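Local coordinates for protein multisubunit Na+/H+ antiporter, F subunit (Anoxybacillus flavithermus, PDB 6Z16) that forms a small three-helix membrane subunit of a multisubunit antiporter that probably exchanges sodium ions for protons across the cell membrane, at residues F[2-10]-F[44-52]. Sequence-based numbering, arbitrary orientation.
With PTY (phosphatidylethanolamine), chain B.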
ATOM      1  N   MET F   2      23.081 -36.448  -9.475  1.00117.55           N
ATOM      2  CA  MET F   2      23.213 -35.024  -9.740  1.00110.10           C
ATOM      3  C   MET F   2      22.337 -34.578 -10.911  1.00108.75           C
ATOM      4  O   MET F   2      21.317 -35.194 -11.202  1.00107.37           O
ATOM      5  CB  MET F   2      24.686 -34.674  -9.977  1.00115.61           C
ATOM      6  CG  MET F   2      25.372 -35.453 -11.088  1.00121.03           C
ATOM      7  SD  MET F   2      27.138 -35.104 -11.171  1.00133.21           S
ATOM      8  CE  MET F   2      27.714 -35.967  -9.711  1.00119.82           C
ATOM      9  N   LEU F   3      22.743 -33.495 -11.571  1.00108.22           N
ATOM     10  CA  LEU F   3      21.908 -32.864 -12.585  1.00105.50           C
ATOM     11  C   LEU F   3      21.915 -33.640 -13.896  1.00100.64           C
ATOM     12  O   LEU F   3      20.905 -33.652 -14.618  1.00 93.08           O
ATOM     13  CB  LEU F   3      22.384 -31.427 -12.822  1.00106.05           C
ATOM     14  CG  LEU F   3      22.122 -30.332 -11.773  1.00100.02           C
ATOM     15  CD1 LEU F   3      23.087 -30.358 -10.590  1.00 94.50           C
ATOM     16  CD2 LEU F   3      22.155 -28.976 -12.418  1.00108.61           C
ATOM     17  N   ASN F   4      23.038 -34.294 -14.205  1.00 98.50           N
ATOM     18  CA  ASN F   4      23.150 -35.096 -15.418  1.00 88.72           C
ATOM     19  C   ASN F   4      22.218 -36.298 -15.376  1.00 81.93           C
ATOM     20  O   ASN F   4      21.657 -36.691 -16.405  1.00 82.28           O
ATOM     21  CB  ASN F   4      24.594 -35.553 -15.593  1.00 90.55           C
ATOM     22  CG  ASN F   4      25.535 -34.410 -15.889  1.00 89.22           C
ATOM     23  OD1 ASN F   4      25.237 -33.537 -16.699  1.00 89.32           O
ATOM     24  ND2 ASN F   4      26.679 -34.404 -15.226  1.00 91.18           N
ATOM     25  N   ILE F   5      22.034 -36.873 -14.187  1.00 75.30           N
ATOM     26  CA  ILE F   5      21.111 -37.990 -14.007  1.00 73.71           C
ATOM     27  C   ILE F   5      19.678 -37.551 -14.285  1.00 67.42           C
ATOM     28  O   ILE F   5      18.922 -38.249 -14.974  1.00 67.91           O
ATOM     29  CB  ILE F   5      21.281 -38.589 -12.594  1.00 78.11           C
ATOM     30  CG1 ILE F   5      22.568 -39.420 -12.505  1.00 73.10           C
ATOM     31  CG2 ILE F   5      20.092 -39.436 -12.185  1.00 80.43           C
ATOM     32  CD1 ILE F   5      23.793 -38.681 -12.016  1.00 76.18           C
ATOM     33  N   ALA F   6      19.308 -36.356 -13.815  1.00 58.38           N
ATOM     34  CA  ALA F   6      17.976 -35.824 -14.084  1.00 53.21           C
ATOM     35  C   ALA F   6      17.781 -35.502 -15.561  1.00 61.36           C
ATOM     36  O   ALA F   6      16.680 -35.689 -16.089  1.00 58.47           O
ATOM     37  CB  ALA F   6      17.728 -34.586 -13.230  1.00 45.26           C
ATOM     38  N   LEU F   7      18.837 -35.050 -16.248  1.00 65.09           N
ATOM     39  CA  LEU F   7      18.732 -34.839 -17.692  1.00 70.15           C
ATOM     40  C   LEU F   7      18.559 -36.142 -18.454  1.00 72.15           C
ATOM     41  O   LEU F   7      17.799 -36.188 -19.427  1.00 74.07           O
ATOM     42  CB  LEU F   7      19.946 -34.091 -18.219  1.00 62.55           C
ATOM     43  CG  LEU F   7      19.821 -32.597 -18.010  1.00 77.01           C
ATOM     44  CD1 LEU F   7      21.095 -31.962 -18.388  1.00 73.14           C
ATOM     45  CD2 LEU F   7      18.701 -32.072 -18.882  1.00 71.22           C
ATOM     46  N   VAL F   8      19.259 -37.201 -18.042  1.00 65.68           N
ATOM     47  CA  VAL F   8      19.098 -38.496 -18.696  1.00 58.89           C
ATOM     48  C   VAL F   8      17.691 -39.035 -18.471  1.00 58.73           C
ATOM     49  O   VAL F   8      17.055 -39.555 -19.397  1.00 56.23           O
ATOM     50  CB  VAL F   8      20.182 -39.474 -18.207  1.00 53.71           C
ATOM     51  CG1 VAL F   8      19.926 -40.880 -18.711  1.00 59.76           C
ATOM     52  CG2 VAL F   8      21.543 -39.020 -18.687  1.00 45.47           C
ATOM     53  N   ILE F   9      17.155 -38.846 -17.264  1.00 63.46           N
ATOM     54  CA  ILE F   9      15.814 -39.334 -16.951  1.00 73.36           C
ATOM     55  C   ILE F   9      14.749 -38.554 -17.724  1.00 73.76           C
ATOM     56  O   ILE F   9      13.812 -39.144 -18.278  1.00 75.26           O
ATOM     57  CB  ILE F   9      15.597 -39.289 -15.427  1.00 75.27           C
ATOM     58  CG1 ILE F   9      16.481 -40.326 -14.742  1.00 76.12           C
ATOM     59  CG2 ILE F   9      14.190 -39.586 -15.069  1.00 76.69           C
ATOM     60  CD1 ILE F   9      16.534 -40.174 -13.246  1.00 70.82           C
ATOM     61  N   LEU F  10      14.906 -37.230 -17.835  1.00 77.41           N
ATOM     62  CA  LEU F  10      13.976 -36.438 -18.640  1.00 77.69           C
ATOM     63  C   LEU F  10      14.114 -36.723 -20.131  1.00 78.73           C
ATOM     64  O   LEU F  10      13.119 -36.666 -20.863  1.00 72.12           O
ATOM     65  CB  LEU F  10      14.184 -34.949 -18.389  1.00 77.53           C
ATOM     66  CG  LEU F  10      13.754 -34.382 -17.045  1.00 74.58           C
ATOM     67  CD1 LEU F  10      14.162 -32.948 -16.986  1.00 65.38           C
ATOM     68  CD2 LEU F  10      12.261 -34.502 -16.884  1.00 81.99           C
ATOM     69  N   ILE F  44      13.862 -29.543 -18.991  1.00 52.73           N
ATOM     70  CA  ILE F  44      15.230 -29.641 -19.499  1.00 51.43           C
ATOM     71  C   ILE F  44      15.886 -28.266 -19.540  1.00 54.62           C
ATOM     72  O   ILE F  44      17.067 -28.118 -19.194  1.00 48.20           O
ATOM     73  CB  ILE F  44      15.233 -30.328 -20.879  1.00 44.64           C
ATOM     74  CG1 ILE F  44      14.799 -31.782 -20.738  1.00 41.93           C
ATOM     75  CG2 ILE F  44      16.600 -30.286 -21.534  1.00 40.22           C
ATOM     76  CD1 ILE F  44      14.544 -32.459 -22.037  1.00 40.04           C
ATOM     77  N   VAL F  45      15.118 -27.236 -19.912  1.00 54.71           N
ATOM     78  CA  VAL F  45      15.652 -25.874 -19.936  1.00 54.83           C
ATOM     79  C   VAL F  45      15.979 -25.392 -18.524  1.00 55.21           C
ATOM     80  O   VAL F  45      17.019 -24.760 -18.300  1.00 48.69           O
ATOM     81  CB  VAL F  45      14.673 -24.932 -20.662  1.00 46.91           C
ATOM     82  CG1 VAL F  45      15.118 -23.487 -20.555  1.00 42.89           C
ATOM     83  CG2 VAL F  45      14.592 -25.307 -22.114  1.00 35.99           C
ATOM     84  N   ALA F  46      15.132 -25.740 -17.544  1.00 54.26           N
ATOM     85  CA  ALA F  46      15.414 -25.389 -16.148  1.00 50.21           C
ATOM     86  C   ALA F  46      16.693 -26.050 -15.635  1.00 52.38           C
ATOM     87  O   ALA F  46      17.522 -25.399 -14.979  1.00 44.11           O
ATOM     88  CB  ALA F  46      14.231 -25.778 -15.265  1.00 38.31           C
ATOM     89  N   ILE F  47      16.897 -27.326 -15.960  1.00 55.22           N
ATOM     90  CA  ILE F  47      18.070 -28.019 -15.433  1.00 56.73           C
ATOM     91  C   ILE F  47      19.343 -27.580 -16.157  1.00 64.37           C
ATOM     92  O   ILE F  47      20.403 -27.427 -15.534  1.00 55.74           O
ATOM     93  CB  ILE F  47      17.848 -29.540 -15.476  1.00 48.60           C
ATOM     94  CG1 ILE F  47      16.738 -29.895 -14.500  1.00 54.84           C
ATOM     95  CG2 ILE F  47      19.087 -30.308 -15.074  1.00 48.98           C
ATOM     96  CD1 ILE F  47      16.346 -31.320 -14.530  1.00 57.24           C
ATOM     97  N   VAL F  48      19.259 -27.299 -17.460  1.00 65.61           N
ATOM     98  CA  VAL F  48      20.456 -26.826 -18.148  1.00 65.00           C
ATOM     99  C   VAL F  48      20.758 -25.375 -17.777  1.00 62.32           C
ATOM    100  O   VAL F  48      21.917 -24.951 -17.838  1.00 61.41           O
ATOM    101  CB  VAL F  48      20.328 -27.037 -19.673  1.00 65.57           C
ATOM    102  CG1 VAL F  48      19.381 -26.045 -20.307  1.00 77.95           C
ATOM    103  CG2 VAL F  48      21.689 -27.015 -20.348  1.00 74.63           C
ATOM    104  N   SER F  49      19.756 -24.615 -17.323  1.00 56.07           N
ATOM    105  CA  SER F  49      20.038 -23.297 -16.773  1.00 49.55           C
ATOM    106  C   SER F  49      20.706 -23.399 -15.413  1.00 51.56           C
ATOM    107  O   SER F  49      21.527 -22.544 -15.067  1.00 51.88           O
ATOM    108  CB  SER F  49      18.752 -22.485 -16.675  1.00 37.27           C
ATOM    109  OG  SER F  49      17.874 -23.049 -15.725  1.00 44.40           O
ATOM    110  N   MET F  50      20.363 -24.423 -14.625  1.00 54.52           N
ATOM    111  CA  MET F  50      21.133 -24.671 -13.406  1.00 53.60           C
ATOM    112  C   MET F  50      22.556 -25.129 -13.706  1.00 52.55           C
ATOM    113  O   MET F  50      23.475 -24.828 -12.936  1.00 44.90           O
ATOM    114  CB  MET F  50      20.441 -25.700 -12.520  1.00 53.89           C
ATOM    115  CG  MET F  50      19.255 -25.180 -11.761  1.00 65.26           C
ATOM    116  SD  MET F  50      18.637 -26.414 -10.612  1.00 73.01           S
ATOM    117  CE  MET F  50      17.734 -27.486 -11.718  1.00 74.35           C
ATOM    118  N   LEU F  51      22.754 -25.869 -14.799  1.00 60.99           N
ATOM    119  CA  LEU F  51      24.101 -26.302 -15.177  1.00 65.51           C
ATOM    120  C   LEU F  51      24.959 -25.133 -15.637  1.00 78.04           C
ATOM    121  O   LEU F  51      26.120 -25.009 -15.233  1.00 79.93           O
ATOM    122  CB  LEU F  51      24.045 -27.355 -16.279  1.00 60.44           C
ATOM    123  CG  LEU F  51      23.661 -28.786 -15.949  1.00 61.49           C
ATOM    124  CD1 LEU F  51      23.577 -29.539 -17.234  1.00 62.18           C
ATOM    125  CD2 LEU F  51      24.732 -29.390 -15.077  1.00 59.94           C
ATOM    126  N   LEU F  52      24.408 -24.270 -16.490  1.00 84.53           N
ATOM    127  CA  LEU F  52      25.161 -23.143 -17.028  1.00 85.95           C
ATOM    128  C   LEU F  52      25.360 -22.015 -16.025  1.00 83.48           C
ATOM    129  O   LEU F  52      26.099 -21.075 -16.336  1.00 79.91           O
ATOM    130  CB  LEU F  52      24.463 -22.599 -18.276  1.00 88.38           C
ATOM    131  CG  LEU F  52      24.446 -23.545 -19.475  1.00 87.97           C
ATOM    132  CD1 LEU F  52      23.592 -22.992 -20.600  1.00 85.82           C
ATOM    133  CD2 LEU F  52      25.858 -23.805 -19.946  1.00 86.40           C
TER
HETATM  134  C1  PTY B1802      29.064 -37.822 -20.122  1.00123.79           C
HETATM  135  C2  PTY B1802      26.614 -41.020 -13.256  1.00145.34           C
HETATM  136  C3  PTY B1802      27.847 -40.758 -14.153  1.00155.71           C
HETATM  137  O4  PTY B1802      28.993 -38.705 -21.265  1.00124.93           O
HETATM  138  C5  PTY B1802      28.136 -39.540 -18.567  1.00135.16           C
HETATM  139  C6  PTY B1802      27.968 -38.164 -19.149  1.00127.01           C
HETATM  140  O7  PTY B1802      26.676 -38.140 -19.834  1.00126.42           O
HETATM  141  C8  PTY B1802      25.901 -37.063 -19.642  1.00122.37           C
HETATM  142  O10 PTY B1802      26.260 -36.080 -19.054  1.00125.99           O
HETATM  143  C11 PTY B1802      24.538 -37.258 -20.235  1.00112.66           C
HETATM  144  C12 PTY B1802      24.167 -36.170 -21.230  1.00101.64           C
HETATM  145  C13 PTY B1802      22.689 -36.151 -21.590  1.00114.46           C
HETATM  146  C14 PTY B1802      22.381 -35.175 -22.709  1.00127.54           C
HETATM  147  C15 PTY B1802      20.952 -34.667 -22.757  1.00128.30           C
HETATM  148  C16 PTY B1802      20.787 -33.450 -23.656  1.00131.22           C
HETATM  149  C17 PTY B1802      19.348 -32.999 -23.843  1.00134.47           C
HETATM  150  C18 PTY B1802      18.463 -34.031 -24.516  1.00142.81           C
HETATM  151  C19 PTY B1802      17.010 -33.604 -24.646  1.00143.01           C
HETATM  152  C30 PTY B1802      30.145 -39.201 -21.726  1.00119.63           C
HETATM  153  C31 PTY B1802      29.940 -39.959 -23.004  1.00112.58           C
HETATM  154  O30 PTY B1802      31.206 -39.039 -21.189  1.00119.83           O
HETATM  155  C32 PTY B1802      30.723 -39.370 -24.169  1.00112.27           C
HETATM  156  C33 PTY B1802      30.173 -39.792 -25.523  1.00117.90           C
HETATM  157  C34 PTY B1802      28.763 -39.286 -25.781  1.00115.64           C
HETATM  158  C35 PTY B1802      28.071 -39.935 -26.967  1.00115.49           C
HETATM  159  C36 PTY B1802      26.578 -39.646 -27.031  1.00116.45           C
HETATM  160  C37 PTY B1802      25.847 -40.420 -28.114  1.00124.27           C
HETATM  161  P1  PTY B1802      26.712 -39.576 -16.275  1.00171.68           P
HETATM  162  O11 PTY B1802      27.384 -40.811 -15.527  1.00164.03           O
HETATM  163  O12 PTY B1802      25.210 -39.667 -16.020  1.00174.87           O
HETATM  164  O13 PTY B1802      27.336 -38.297 -15.876  1.00177.85           O
HETATM  165  O14 PTY B1802      26.936 -39.875 -17.839  1.00147.15           O
HETATM  166  N1  PTY B1802      26.320 -42.456 -13.228  1.00138.95           N
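I47 of helix 27-52 is a knob set into a hole formed by L3, A6, L7 and L10 of helix 3-22, at the centre of this contact between two antiparallel helices, both predicted to span the membrane. The axes of 3-10 and 44-52 run at 158° and come within 10.1 Å, a spacing wide enough for branched aliphatic side chains to interlock between them. Isoleucine suits the knob because it has two arms. With chi1 at -67°, CG1 stands beside the backbone N and carries CD1 to A6 and L10, while CG2, anti to that N, lies 3.8 Å from L7 CG. The small A6 leaves room for the first arm, its CB 3.8 Å from I47 CD1. Around this knob, L7 sends its two methyls to different partners: CD2 reaches I44 CG2, and CD1 meets L51 CD1 tip to tip.

Toward the start of helix 3-22 the contact stays close but comes to the surface. There L3 and L51, both partly exposed, lie alongside each other, pointing opposite ways, with L3 CD2 3.7 Å from L51 CD2; L3 CD2 also reaches M50 CB. N4 turns its CB away and adds little across the pair. Its amide lies instead near a phosphatidylethanolamine, with OD1 3.6 Å from the lipid O10; a polar side chain fits this level of ester and phosphate oxygens, whereas V8 and I44 border the acyl chain. Neighbouring subunits pack against the same residues: A21 of one on A6, Y651 of another on L7 and L51. Back in the buried part, L10 and I47 point their ends at each other, the two CD1 methyls 3.7 Å apart.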